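Protein kinase domain-containing protein (Chaetomium thermophilum, PDB 6Z3U) probably phosphorylates protein serine and threonine residues with ATP, as the cyclin-dependent kinase subunit of the CDK-activating kinase (CAK) complex. Local coordinates at residues V106-S111 with N116-I121; S159-K164 with N169-Y174; N224-A229 with V234-F239. One frame throughout, in Å; residues are numbered along the deposited sequence.

Contact 1 (V106-S111 with N116-I121); sequences VYLGHS and NFKVAI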
ATOM      1  N   VAL B 106      -4.977  22.856  -2.429  1.00 63.15           N
ATOM      2  CA  VAL B 106      -6.084  22.261  -3.165  1.00 45.74           C
ATOM      3  C   VAL B 106      -6.607  23.279  -4.166  1.00 47.52           C
ATOM      4  O   VAL B 106      -6.835  24.443  -3.816  1.00 59.82           O
ATOM      5  CB  VAL B 106      -7.207  21.811  -2.216  1.00 42.98           C
ATOM      6  CG1 VAL B 106      -8.238  20.995  -2.974  1.00 50.62           C
ATOM      7  CG2 VAL B 106      -6.628  21.029  -1.051  1.00 46.86           C
ATOM      8  N   TYR B 107      -6.810  22.838  -5.405  1.00 43.47           N
ATOM      9  CA  TYR B 107      -7.329  23.690  -6.464  1.00 47.26           C
ATOM     10  C   TYR B 107      -8.509  23.005  -7.136  1.00 44.96           C
ATOM     11  O   TYR B 107      -8.518  21.782  -7.298  1.00 57.04           O
ATOM     12  CB  TYR B 107      -6.258  23.998  -7.517  1.00 54.42           C
ATOM     13  CG  TYR B 107      -5.030  24.698  -6.980  1.00 60.02           C
ATOM     14  CD1 TYR B 107      -4.982  26.083  -6.892  1.00 60.21           C
ATOM     15  CD2 TYR B 107      -3.914  23.977  -6.577  1.00 60.63           C
ATOM     16  CE1 TYR B 107      -3.863  26.730  -6.409  1.00 60.01           C
ATOM     17  CE2 TYR B 107      -2.790  24.615  -6.092  1.00 58.44           C
ATOM     18  CZ  TYR B 107      -2.769  25.991  -6.011  1.00 61.69           C
ATOM     19  OH  TYR B 107      -1.653  26.634  -5.530  1.00 67.82           O
ATOM     20  N   LEU B 108      -9.502  23.799  -7.521  1.00 47.03           N
ATOM     21  CA  LEU B 108     -10.586  23.286  -8.345  1.00 48.82           C
ATOM     22  C   LEU B 108     -10.090  23.074  -9.770  1.00 49.06           C
ATOM     23  O   LEU B 108      -9.315  23.875 -10.298  1.00 52.07           O
ATOM     24  CB  LEU B 108     -11.769  24.253  -8.330  1.00 55.18           C
ATOM     25  CG  LEU B 108     -12.919  23.988  -9.308  1.00 59.21           C
ATOM     26  CD1 LEU B 108     -13.727  22.767  -8.896  1.00 47.53           C
ATOM     27  CD2 LEU B 108     -13.811  25.219  -9.417  1.00 54.20           C
ATOM     28  N   GLY B 109     -10.540  21.985 -10.392  1.00 48.89           N
ATOM     29  CA  GLY B 109     -10.140  21.681 -11.752  1.00 50.34           C
ATOM     30  C   GLY B 109     -11.224  20.930 -12.493  1.00 50.71           C
ATOM     31  O   GLY B 109     -12.229  20.510 -11.915  1.00 52.58           O
ATOM     32  N   HIS B 110     -10.997  20.752 -13.792  1.00 53.22           N
ATOM     33  CA  HIS B 110     -11.959  20.064 -14.641  1.00 59.37           C
ATOM     34  C   HIS B 110     -11.246  19.538 -15.877  1.00 63.82           C
ATOM     35  O   HIS B 110     -10.300  20.152 -16.375  1.00 66.30           O
ATOM     36  CB  HIS B 110     -13.109  20.990 -15.050  1.00 60.56           C
ATOM     37  CG  HIS B 110     -12.664  22.228 -15.766  1.00 64.59           C
ATOM     38  ND1 HIS B 110     -12.470  23.432 -15.122  1.00 63.38           N
ATOM     39  CD2 HIS B 110     -12.379  22.449 -17.071  1.00 67.11           C
ATOM     40  CE1 HIS B 110     -12.084  24.340 -15.999  1.00 68.20           C
ATOM     41  NE2 HIS B 110     -12.020  23.771 -17.189  1.00 70.51           N
ATOM     42  N   SER B 111     -11.727  18.398 -16.368  1.00 56.53           N
ATOM     43  CA  SER B 111     -11.138  17.785 -17.550  1.00 74.88           C
ATOM     44  C   SER B 111     -11.221  18.726 -18.745  1.00 76.72           C
ATOM     45  O   SER B 111     -12.199  19.460 -18.913  1.00 72.69           O
ATOM     46  CB  SER B 111     -11.847  16.467 -17.867  1.00 75.54           C
ATOM     47  OG  SER B 111     -11.337  15.884 -19.053  1.00 79.91           O
ATOM     48  N   ASN B 116     -17.461  20.075 -17.950  1.00 71.59           N
ATOM     49  CA  ASN B 116     -18.478  19.859 -16.928  1.00 67.90           C
ATOM     50  C   ASN B 116     -18.035  18.838 -15.887  1.00 70.93           C
ATOM     51  O   ASN B 116     -18.577  18.828 -14.778  1.00 69.56           O
ATOM     52  CB  ASN B 116     -19.790  19.402 -17.566  1.00 79.95           C
ATOM     53  CG  ASN B 116     -20.263  20.338 -18.662  1.00 85.63           C
ATOM     54  OD1 ASN B 116     -20.058  20.077 -19.847  1.00 91.33           O
ATOM     55  ND2 ASN B 116     -20.893  21.439 -18.269  1.00 79.62           N
ATOM     56  N   PHE B 117     -17.073  17.982 -16.226  1.00 66.64           N
ATOM     57  CA  PHE B 117     -16.490  17.036 -15.278  1.00 66.61           C
ATOM     58  C   PHE B 117     -15.496  17.795 -14.406  1.00 60.48           C
ATOM     59  O   PHE B 117     -14.399  18.140 -14.858  1.00 59.36           O
ATOM     60  CB  PHE B 117     -15.817  15.893 -16.035  1.00 65.16           C
ATOM     61  CG  PHE B 117     -15.224  14.815 -15.152  1.00 61.63           C
ATOM     62  CD1 PHE B 117     -15.368  14.839 -13.772  1.00 58.73           C
ATOM     63  CD2 PHE B 117     -14.500  13.777 -15.721  1.00 68.25           C
ATOM     64  CE1 PHE B 117     -14.809  13.849 -12.985  1.00 60.56           C
ATOM     65  CE2 PHE B 117     -13.940  12.787 -14.939  1.00 57.29           C
ATOM     66  CZ  PHE B 117     -14.095  12.822 -13.569  1.00 53.36           C
ATOM     67  N   LYS B 118     -15.876  18.053 -13.159  1.00 60.17           N
ATOM     68  CA  LYS B 118     -15.026  18.790 -12.238  1.00 58.19           C
ATOM     69  C   LYS B 118     -14.106  17.840 -11.478  1.00 55.55           C
ATOM     70  O   LYS B 118     -14.317  16.625 -11.434  1.00 56.98           O
ATOM     71  CB  LYS B 118     -15.870  19.606 -11.257  1.00 50.65           C
ATOM     72  CG  LYS B 118     -16.094  21.044 -11.703  1.00 51.89           C
ATOM     73  CD  LYS B 118     -16.889  21.111 -13.001  1.00 62.39           C
ATOM     74  CE  LYS B 118     -16.951  22.529 -13.548  1.00 60.38           C
ATOM     75  NZ  LYS B 118     -15.608  23.026 -13.958  1.00 63.07           N
ATOM     76  N   VAL B 119     -13.069  18.418 -10.878  1.00 50.35           N
ATOM     77  CA  VAL B 119     -12.021  17.641 -10.227  1.00 46.21           C
ATOM     78  C   VAL B 119     -11.323  18.545  -9.225  1.00 48.04           C
ATOM     79  O   VAL B 119     -11.333  19.770  -9.357  1.00 46.31           O
ATOM     80  CB  VAL B 119     -11.037  17.064 -11.278  1.00 41.76           C
ATOM     81  CG1 VAL B 119      -9.642  17.673 -11.135  1.00 49.47           C
ATOM     82  CG2 VAL B 119     -10.985  15.554 -11.176  1.00 40.00           C
ATOM     83  N   ALA B 120     -10.706  17.935  -8.216  1.00 41.71           N
ATOM     84  CA  ALA B 120      -9.915  18.648  -7.223  1.00 37.00           C
ATOM     85  C   ALA B 120      -8.469  18.195  -7.349  1.00 36.68           C
ATOM     86  O   ALA B 120      -8.195  16.991  -7.409  1.00 40.49           O
ATOM     87  CB  ALA B 120     -10.434  18.391  -5.809  1.00 35.07           C
ATOM     88  N   ILE B 121      -7.554  19.157  -7.398  1.00 42.66           N
ATOM     89  CA  ILE B 121      -6.135  18.889  -7.584  1.00 38.83           C
ATOM     90  C   ILE B 121      -5.421  19.290  -6.303  1.00 38.54           C
ATOM     91  O   ILE B 121      -5.304  20.483  -5.994  1.00 41.94           O
ATOM     92  CB  ILE B 121      -5.561  19.647  -8.788  1.00 42.01           C
ATOM     93  CG1 ILE B 121      -6.374  19.352 -10.049  1.00 43.01           C
ATOM     94  CG2 ILE B 121      -4.107  19.262  -8.998  1.00 43.05           C
ATOM     95  CD1 ILE B 121      -6.093  20.305 -11.189  1.00 46.93           C
TER
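Ile121 O sits at the edge of the Tyr107 ring, near its plane and 3.8 Å from CD2 of that tyrosine, and Lys94 of strand 92-99 adds a cation-pi contact to the same ring. The two residues face each other in the antiparallel beta hairpin that follows the glycine-rich loop of the kinase N-lobe, whose predicted ATP-binding residues include Val106. Nearer the turn, Lys118 NZ approaches the imidazole of His110 obliquely, 3.4 Å from ND1 but too poorly angled for a hydrogen bond; the ammonium makes a weak one to Pro115 O instead. With CG between backbone N and carbonyl carbon (chi1 58°), His110 lies alongside Lys118, whose chain bends back toward strand 106-111. Ser111 CB meets the Phe117 ring obliquely, 4.3 Å from CD2.

Leu108 shares a face of the sheet with His110 and Lys118, its CD1 4.1 Å from Lys118 CG, and Tyr174 packs on both Leu108 and Lys118. Gly109 has no side chain, and Ile121 CD1 reaches to 4.3 Å from its CA. Backbone bonds join Tyr107 with Ile121 and Gly109 with Val119, and Ser111 N closes the ladder on Phe117 O. At the far end, Ile121 N donates to Tyr107 O in the carbonyl plane, at 2.8 Å and an almost straight 173°.

Contact 2 (S159-K164 with N169-Y174); sequences SVFSSK and NLVLEY
Ser159 begins the contact with CB resting 4.0 Å from Val171 CB, while its hydroxyl turns to Glu88 of helix 80-89. Its backbone makes both bonds of a hydrogen-bonded antiparallel pair: Ser159 N reaches a lone pair of Val171 O in the carbonyl plane, and Val171 N returns to Ser159 O at 2.9 Å. Val160, on the opposite face of the hairpin, lies side by side with Leu170 and points the same way, CG2 3.9 Å from Leu170 CD2; Phe181 of the cyclin chain packs on this valine.

Phe161 touches both Asn169 and Val171 with its ring. Its CG stands between backbone N and carbonyl carbon (chi1 62°), which swings the ring across strand 169-172. Asn169 CB lies over one face in a CH-pi contact, 3.7 Å from the centroid, with the amide plane turned only 11° from the ring. Val171 CG2 comes in at the ring edge, 3.4 Å from Phe161 CE2. An alanine in place of Phe161 would remove this ring and is likely to leave a gap over Asn169 CB and beside Val171 CG2, with the asparagine amide freer to turn. Between the backbones, Asn169 N donates to Phe161 O at 3.1 Å, whereas the return bond from Phe161 N is weak.

Ser162 points away, its OG bonded to Gln177 of the cyclin chain. Ser163 turns back, CB 3.2 Å from Asn169 OD1, while its OG bonds Asp165. The chemistry thus divides by direction: backbone bonds, aliphatic groups and the ring against Asn169 CB knit this N-lobe hairpin together, the hydroxyls of Ser159 and Ser162 join it to helix 80-89 and to the cyclin, and that of Ser163 stays within the turn.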
ATOM      1  N   SER B 159      -6.073  10.539 -10.885  1.00 35.12           N
ATOM      2  CA  SER B 159      -4.810  10.537 -11.610  1.00 31.38           C
ATOM      3  C   SER B 159      -3.725  11.114 -10.714  1.00 31.31           C
ATOM      4  O   SER B 159      -4.002  11.729  -9.683  1.00 30.91           O
ATOM      5  CB  SER B 159      -4.927  11.331 -12.915  1.00 32.63           C
ATOM      6  OG  SER B 159      -3.673  11.451 -13.559  1.00 44.13           O
ATOM      7  N   VAL B 160      -2.476  10.903 -11.128  1.00 31.78           N
ATOM      8  CA  VAL B 160      -1.305  11.438 -10.442  1.00 31.99           C
ATOM      9  C   VAL B 160      -0.314  11.906 -11.496  1.00 33.18           C
ATOM     10  O   VAL B 160      -0.062  11.199 -12.477  1.00 35.41           O
ATOM     11  CB  VAL B 160      -0.646  10.395  -9.519  1.00 31.18           C
ATOM     12  CG1 VAL B 160       0.575  10.984  -8.828  1.00 31.57           C
ATOM     13  CG2 VAL B 160      -1.641   9.893  -8.493  1.00 30.07           C
ATOM     14  N   PHE B 161       0.249  13.094 -11.296  1.00 33.94           N
ATOM     15  CA  PHE B 161       1.270  13.612 -12.193  1.00 37.30           C
ATOM     16  C   PHE B 161       2.215  14.501 -11.400  1.00 43.83           C
ATOM     17  O   PHE B 161       1.861  15.034 -10.345  1.00 44.02           O
ATOM     18  CB  PHE B 161       0.653  14.396 -13.359  1.00 54.18           C
ATOM     19  CG  PHE B 161      -0.131  15.606 -12.931  1.00 57.91           C
ATOM     20  CD1 PHE B 161       0.504  16.817 -12.704  1.00 58.47           C
ATOM     21  CD2 PHE B 161      -1.504  15.536 -12.763  1.00 55.46           C
ATOM     22  CE1 PHE B 161      -0.213  17.931 -12.309  1.00 54.46           C
ATOM     23  CE2 PHE B 161      -2.226  16.650 -12.370  1.00 52.26           C
ATOM     24  CZ  PHE B 161      -1.579  17.847 -12.144  1.00 53.39           C
ATOM     25  N   SER B 162       3.423  14.662 -11.929  1.00 55.00           N
ATOM     26  CA  SER B 162       4.443  15.491 -11.306  1.00 54.68           C
ATOM     27  C   SER B 162       4.439  16.875 -11.941  1.00 61.06           C
ATOM     28  O   SER B 162       4.233  17.016 -13.151  1.00 60.49           O
ATOM     29  CB  SER B 162       5.823  14.846 -11.446  1.00 38.68           C
ATOM     30  OG  SER B 162       6.160  14.669 -12.808  1.00 47.60           O
ATOM     31  N   SER B 163       4.669  17.893 -11.117  1.00 60.51           N
ATOM     32  CA  SER B 163       4.610  19.279 -11.551  1.00 60.48           C
ATOM     33  C   SER B 163       5.963  19.735 -12.095  1.00 61.62           C
ATOM     34  O   SER B 163       6.989  19.075 -11.921  1.00 61.26           O
ATOM     35  CB  SER B 163       4.168  20.171 -10.391  1.00 48.13           C
ATOM     36  OG  SER B 163       4.171  21.537 -10.756  1.00 64.33           O
ATOM     37  N   LYS B 164       5.951  20.887 -12.772  1.00 59.72           N
ATOM     38  CA  LYS B 164       7.193  21.443 -13.301  1.00 63.09           C
ATOM     39  C   LYS B 164       8.183  21.758 -12.184  1.00 62.22           C
ATOM     40  O   LYS B 164       9.398  21.626 -12.376  1.00 57.84           O
ATOM     41  CB  LYS B 164       6.903  22.698 -14.135  1.00 74.06           C
ATOM     42  CG  LYS B 164       6.470  23.951 -13.355  1.00 67.62           C
ATOM     43  CD  LYS B 164       5.032  23.871 -12.858  1.00 60.90           C
ATOM     44  CE  LYS B 164       4.604  25.160 -12.169  1.00 61.65           C
ATOM     45  NZ  LYS B 164       3.189  25.102 -11.705  1.00 69.97           N
ATOM     46  N   ASN B 169       1.239  16.012  -7.434  1.00 35.13           N
ATOM     47  CA  ASN B 169      -0.135  16.455  -7.627  1.00 41.82           C
ATOM     48  C   ASN B 169      -1.061  15.251  -7.640  1.00 34.90           C
ATOM     49  O   ASN B 169      -0.789  14.261  -8.327  1.00 32.64           O
ATOM     50  CB  ASN B 169      -0.288  17.247  -8.930  1.00 47.85           C
ATOM     51  CG  ASN B 169       0.582  18.484  -8.965  1.00 46.53           C
ATOM     52  OD1 ASN B 169       1.737  18.428  -9.379  1.00 57.07           O
ATOM     53  ND2 ASN B 169       0.031  19.612  -8.526  1.00 38.62           N
ATOM     54  N   LEU B 170      -2.149  15.340  -6.881  1.00 34.86           N
ATOM     55  CA  LEU B 170      -3.160  14.294  -6.816  1.00 31.02           C
ATOM     56  C   LEU B 170      -4.463  14.833  -7.388  1.00 31.24           C
ATOM     57  O   LEU B 170      -5.032  15.790  -6.851  1.00 35.58           O
ATOM     58  CB  LEU B 170      -3.378  13.827  -5.380  1.00 29.98           C
ATOM     59  CG  LEU B 170      -2.149  13.348  -4.612  1.00 29.82           C
ATOM     60  CD1 LEU B 170      -2.569  12.837  -3.241  1.00 28.82           C
ATOM     61  CD2 LEU B 170      -1.403  12.278  -5.387  1.00 37.34           C
ATOM     62  N   VAL B 171      -4.941  14.209  -8.457  1.00 31.32           N
ATOM     63  CA  VAL B 171      -6.231  14.549  -9.044  1.00 31.56           C
ATOM     64  C   VAL B 171      -7.270  13.671  -8.360  1.00 30.42           C
ATOM     65  O   VAL B 171      -7.304  12.456  -8.569  1.00 34.70           O
ATOM     66  CB  VAL B 171      -6.234  14.344 -10.562  1.00 35.52           C
ATOM     67  CG1 VAL B 171      -7.530  14.858 -11.162  1.00 32.91           C
ATOM     68  CG2 VAL B 171      -5.034  15.039 -11.193  1.00 45.34           C
ATOM     69  N   LEU B 172      -8.114  14.286  -7.536  1.00 31.13           N
ATOM     70  CA  LEU B 172      -9.021  13.567  -6.660  1.00 29.04           C
ATOM     71  C   LEU B 172     -10.469  13.893  -6.996  1.00 29.21           C
ATOM     72  O   LEU B 172     -10.771  14.870  -7.686  1.00 30.17           O
ATOM     73  CB  LEU B 172      -8.755  13.912  -5.188  1.00 28.45           C
ATOM     74  CG  LEU B 172      -7.370  13.568  -4.648  1.00 28.28           C
ATOM     75  CD1 LEU B 172      -7.061  14.403  -3.422  1.00 28.25           C
ATOM     76  CD2 LEU B 172      -7.292  12.094  -4.312  1.00 27.37           C
ATOM     77  N   GLU B 173     -11.362  13.050  -6.483  1.00 28.36           N
ATOM     78  CA  GLU B 173     -12.790  13.303  -6.595  1.00 28.46           C
ATOM     79  C   GLU B 173     -13.120  14.674  -6.020  1.00 28.81           C
ATOM     80  O   GLU B 173     -12.597  15.070  -4.976  1.00 31.72           O
ATOM     81  CB  GLU B 173     -13.572  12.221  -5.852  1.00 27.46           C
ATOM     82  CG  GLU B 173     -14.629  11.517  -6.679  1.00 27.68           C
ATOM     83  CD  GLU B 173     -15.407  10.495  -5.873  1.00 28.68           C
ATOM     84  OE1 GLU B 173     -14.787   9.530  -5.376  1.00 33.12           O
ATOM     85  OE2 GLU B 173     -16.639  10.657  -5.731  1.00 49.18           O
ATOM     86  N   TYR B 174     -13.993  15.403  -6.707  1.00 30.80           N
ATOM     87  CA  TYR B 174     -14.450  16.703  -6.232  1.00 40.27           C
ATOM     88  C   TYR B 174     -15.629  16.501  -5.287  1.00 40.88           C
ATOM     89  O   TYR B 174     -16.690  16.017  -5.700  1.00 33.78           O
ATOM     90  CB  TYR B 174     -14.837  17.600  -7.405  1.00 39.62           C
ATOM     91  CG  TYR B 174     -15.259  18.991  -6.991  1.00 37.34           C
ATOM     92  CD1 TYR B 174     -14.354  19.864  -6.402  1.00 42.59           C
ATOM     93  CD2 TYR B 174     -16.556  19.435  -7.198  1.00 32.63           C
ATOM     94  CE1 TYR B 174     -14.732  21.139  -6.023  1.00 42.09           C
ATOM     95  CE2 TYR B 174     -16.944  20.710  -6.826  1.00 41.48           C
ATOM     96  CZ  TYR B 174     -16.026  21.558  -6.238  1.00 35.24           C
ATOM     97  OH  TYR B 174     -16.397  22.827  -5.860  1.00 34.41           O
TER

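Contact 3 (N224-A229 with V234-F239); sequences NNLLIA and VKLADF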
ATOM      1  N   ASN B 224     -14.023  14.874  10.600  1.00 24.53           N
ATOM      2  CA  ASN B 224     -13.495  15.798   9.602  1.00 26.27           C
ATOM      3  C   ASN B 224     -12.701  15.106   8.503  1.00 23.22           C
ATOM      4  O   ASN B 224     -12.288  15.776   7.552  1.00 27.50           O
ATOM      5  CB  ASN B 224     -12.623  16.863  10.270  1.00 32.63           C
ATOM      6  CG  ASN B 224     -11.542  16.267  11.138  1.00 33.22           C
ATOM      7  OD1 ASN B 224     -11.811  15.787  12.239  1.00 43.81           O
ATOM      8  ND2 ASN B 224     -10.307  16.300  10.653  1.00 32.99           N
ATOM      9  N   ASN B 225     -12.462  13.800   8.612  1.00 28.79           N
ATOM     10  CA  ASN B 225     -11.872  13.022   7.530  1.00 26.23           C
ATOM     11  C   ASN B 225     -12.924  12.284   6.712  1.00 22.75           C
ATOM     12  O   ASN B 225     -12.572  11.413   5.909  1.00 23.57           O
ATOM     13  CB  ASN B 225     -10.854  12.023   8.088  1.00 24.54           C
ATOM     14  CG  ASN B 225      -9.578  12.693   8.563  1.00 31.80           C
ATOM     15  OD1 ASN B 225      -9.280  13.832   8.197  1.00 26.97           O
ATOM     16  ND2 ASN B 225      -8.811  11.981   9.383  1.00 36.81           N
ATOM     17  N   LEU B 226     -14.200  12.606   6.906  1.00 25.54           N
ATOM     18  CA  LEU B 226     -15.310  12.020   6.156  1.00 28.26           C
ATOM     19  C   LEU B 226     -15.892  13.104   5.250  1.00 25.05           C
ATOM     20  O   LEU B 226     -16.743  13.889   5.665  1.00 26.13           O
ATOM     21  CB  LEU B 226     -16.366  11.451   7.105  1.00 26.99           C
ATOM     22  CG  LEU B 226     -15.895  10.267   7.951  1.00 27.68           C
ATOM     23  CD1 LEU B 226     -16.834   9.998   9.108  1.00 19.96           C
ATOM     24  CD2 LEU B 226     -15.779   9.036   7.074  1.00 27.53           C
ATOM     25  N   LEU B 227     -15.421  13.140   4.005  1.00 22.85           N
ATOM     26  CA  LEU B 227     -15.860  14.138   3.045  1.00 23.64           C
ATOM     27  C   LEU B 227     -17.149  13.689   2.358  1.00 26.06           C
ATOM     28  O   LEU B 227     -17.473  12.500   2.306  1.00 34.50           O
ATOM     29  CB  LEU B 227     -14.763  14.385   2.014  1.00 26.51           C
ATOM     30  CG  LEU B 227     -13.370  14.607   2.611  1.00 24.42           C
ATOM     31  CD1 LEU B 227     -12.389  15.029   1.538  1.00 34.41           C
ATOM     32  CD2 LEU B 227     -13.414  15.649   3.720  1.00 32.58           C
ATOM     33  N   ILE B 228     -17.885  14.663   1.822  1.00 32.61           N
ATOM     34  CA  ILE B 228     -19.225  14.443   1.288  1.00 30.06           C
ATOM     35  C   ILE B 228     -19.248  14.856  -0.179  1.00 29.63           C
ATOM     36  O   ILE B 228     -18.835  15.970  -0.521  1.00 33.82           O
ATOM     37  CB  ILE B 228     -20.285  15.230   2.079  1.00 27.18           C
ATOM     38  CG1 ILE B 228     -20.087  15.040   3.584  1.00 26.62           C
ATOM     39  CG2 ILE B 228     -21.678  14.757   1.701  1.00 38.97           C
ATOM     40  CD1 ILE B 228     -20.948  15.950   4.427  1.00 23.76           C
ATOM     41  N   ALA B 229     -19.747  13.968  -1.035  1.00 30.65           N
ATOM     42  CA  ALA B 229     -19.845  14.244  -2.459  1.00 31.64           C
ATOM     43  C   ALA B 229     -21.066  15.111  -2.767  1.00 36.27           C
ATOM     44  O   ALA B 229     -21.914  15.373  -1.910  1.00 39.00           O
ATOM     45  CB  ALA B 229     -19.913  12.939  -3.251  1.00 39.19           C
ATOM     46  N   VAL B 234     -20.988   9.841   1.260  1.00 32.63           N
ATOM     47  CA  VAL B 234     -19.856  10.170   2.120  1.00 26.52           C
ATOM     48  C   VAL B 234     -18.661   9.316   1.727  1.00 28.44           C
ATOM     49  O   VAL B 234     -18.792   8.110   1.485  1.00 30.90           O
ATOM     50  CB  VAL B 234     -20.222   9.972   3.603  1.00 21.45           C
ATOM     51  CG1 VAL B 234     -18.974   9.937   4.459  1.00 33.27           C
ATOM     52  CG2 VAL B 234     -21.144  11.085   4.072  1.00 25.99           C
ATOM     53  N   LYS B 235     -17.486   9.943   1.672  1.00 30.53           N
ATOM     54  CA  LYS B 235     -16.251   9.293   1.253  1.00 25.85           C
ATOM     55  C   LYS B 235     -15.205   9.432   2.353  1.00 25.45           C
ATOM     56  O   LYS B 235     -15.038  10.515   2.923  1.00 31.38           O
ATOM     57  CB  LYS B 235     -15.712   9.905  -0.049  1.00 24.41           C
ATOM     58  CG  LYS B 235     -16.762  10.320  -1.077  1.00 21.98           C
ATOM     59  CD  LYS B 235     -16.880   9.319  -2.217  1.00 27.17           C
ATOM     60  CE  LYS B 235     -18.098   9.617  -3.085  1.00 41.17           C
ATOM     61  NZ  LYS B 235     -18.339   8.589  -4.138  1.00 41.73           N
ATOM     62  N   LEU B 236     -14.524   8.331   2.666  1.00 24.64           N
ATOM     63  CA  LEU B 236     -13.365   8.355   3.556  1.00 25.72           C
ATOM     64  C   LEU B 236     -12.147   8.869   2.795  1.00 31.92           C
ATOM     65  O   LEU B 236     -11.851   8.386   1.698  1.00 39.04           O
ATOM     66  CB  LEU B 236     -13.095   6.953   4.097  1.00 26.71           C
ATOM     67  CG  LEU B 236     -12.202   6.803   5.330  1.00 30.90           C
ATOM     68  CD1 LEU B 236     -12.715   7.646   6.484  1.00 32.85           C
ATOM     69  CD2 LEU B 236     -12.108   5.344   5.736  1.00 20.25           C
ATOM     70  N   ALA B 237     -11.422   9.828   3.380  1.00 45.68           N
ATOM     71  CA  ALA B 237     -10.473  10.622   2.604  1.00 48.37           C
ATOM     72  C   ALA B 237      -9.034  10.525   3.093  1.00 52.78           C
ATOM     73  O   ALA B 237      -8.161  10.135   2.312  1.00 68.43           O
ATOM     74  CB  ALA B 237     -10.917  12.092   2.587  1.00 47.94           C
ATOM     75  N   ASP B 238      -8.734  10.907   4.332  1.00 38.16           N
ATOM     76  CA  ASP B 238      -7.341  11.086   4.740  1.00 39.67           C
ATOM     77  C   ASP B 238      -6.722   9.732   5.065  1.00 38.32           C
ATOM     78  O   ASP B 238      -7.106   9.084   6.043  1.00 49.62           O
ATOM     79  CB  ASP B 238      -7.241  12.032   5.932  1.00 48.91           C
ATOM     80  CG  ASP B 238      -5.812  12.471   6.206  1.00 42.32           C
ATOM     81  OD1 ASP B 238      -4.935  11.589   6.334  1.00 41.64           O
ATOM     82  OD2 ASP B 238      -5.567  13.695   6.283  1.00 45.35           O
ATOM     83  N   PHE B 239      -5.745   9.314   4.257  1.00 38.33           N
ATOM     84  CA  PHE B 239      -5.056   8.042   4.433  1.00 33.91           C
ATOM     85  C   PHE B 239      -3.592   8.225   4.820  1.00 24.90           C
ATOM     86  O   PHE B 239      -2.791   7.300   4.658  1.00 22.89           O
ATOM     87  CB  PHE B 239      -5.166   7.204   3.157  1.00 32.55           C
ATOM     88  CG  PHE B 239      -6.432   6.399   3.068  1.00 32.95           C
ATOM     89  CD1 PHE B 239      -7.619   6.981   2.657  1.00 35.76           C
ATOM     90  CD2 PHE B 239      -6.428   5.049   3.379  1.00 30.64           C
ATOM     91  CE1 PHE B 239      -8.780   6.236   2.575  1.00 32.48           C
ATOM     92  CE2 PHE B 239      -7.586   4.302   3.296  1.00 23.53           C
ATOM     93  CZ  PHE B 239      -8.762   4.895   2.895  1.00 21.47           C
TER
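Leu226 and Leu236 meet across the tightly packed face of this short antiparallel hairpin, crossing obliquely with Leu226 CD2 3.4 Å from Leu236 CD1. Leu236 has CG anti to its N (chi1 -163°), which carries the branch toward strand 226-228. On the same face Val234 splits its two methyls between neighbours: CG1 lies 4.0 Å from Leu226 CB and CG2 4.1 Å from Ile228 CG1. Leu204, Trp200 and Met203 of helix 194-213, with Leu180 and Leu183 of helix 180-185, cover this apolar patch.

The other side is less enclosed. Leu227, partly exposed, sets CD1 3.4 Å from CB of Ala237, also partly exposed, and beyond it Lys235 leads away from the hairpin. Its chain bends at chi2, passes CE 3.8 Å from Ala229 CB, and its charge is answered outside the hairpin, by Pro152 O and Glu173.

Between the strands Lys235 N-H points almost straight at Leu227 O (176°), arriving nearly along the C=O axis, while the return bond from Leu227 N is weak. Ala237 N reaches Asn225 O at 3.2 Å, extending the pairing past the strands.

The polar end is held by contact without a bond: Asp238 CB comes 3.5 Å from Asn225 OD1, and the amide and carboxylate planes are 32° apart. Each is held elsewhere: Asn225 ND2 by the O of Asp220, the predicted proton acceptor, and Asp238 OD1 by Gly240 N. Asn225 closes the HRD-type catalytic loop and Asp238 opens the DFG motif, so the arrangement is that of the C-lobe hairpin which, as in other protein kinases, sets these two residues beside one another at the active site.

Contacts 1 and 2 are neighbouring hairpins of one five-stranded N-lobe sheet, joined where strands 118-124 and 168-172 run side by side: Ala120 O probably accepts a hydrogen bond from Leu172 N, and Val119 packs on Val171. Contact 3 is a separate two-stranded sheet in the C-lobe, centred about 7 Å from the chain centre, against 24 and 22 Å for the others. Contact 1 is partly open to solvent and sets a lysine beside a histidine at its turn end; contact 2 is buried, with the cyclin chain against it; contact 3 is an aliphatic core ending in polar groups next to the predicted active site. Contacts 2 and 3 touch through a salt bridge from the hinge to the C-lobe hairpin, Glu173 OE2 to Lys235 NZ at 3.1 Å.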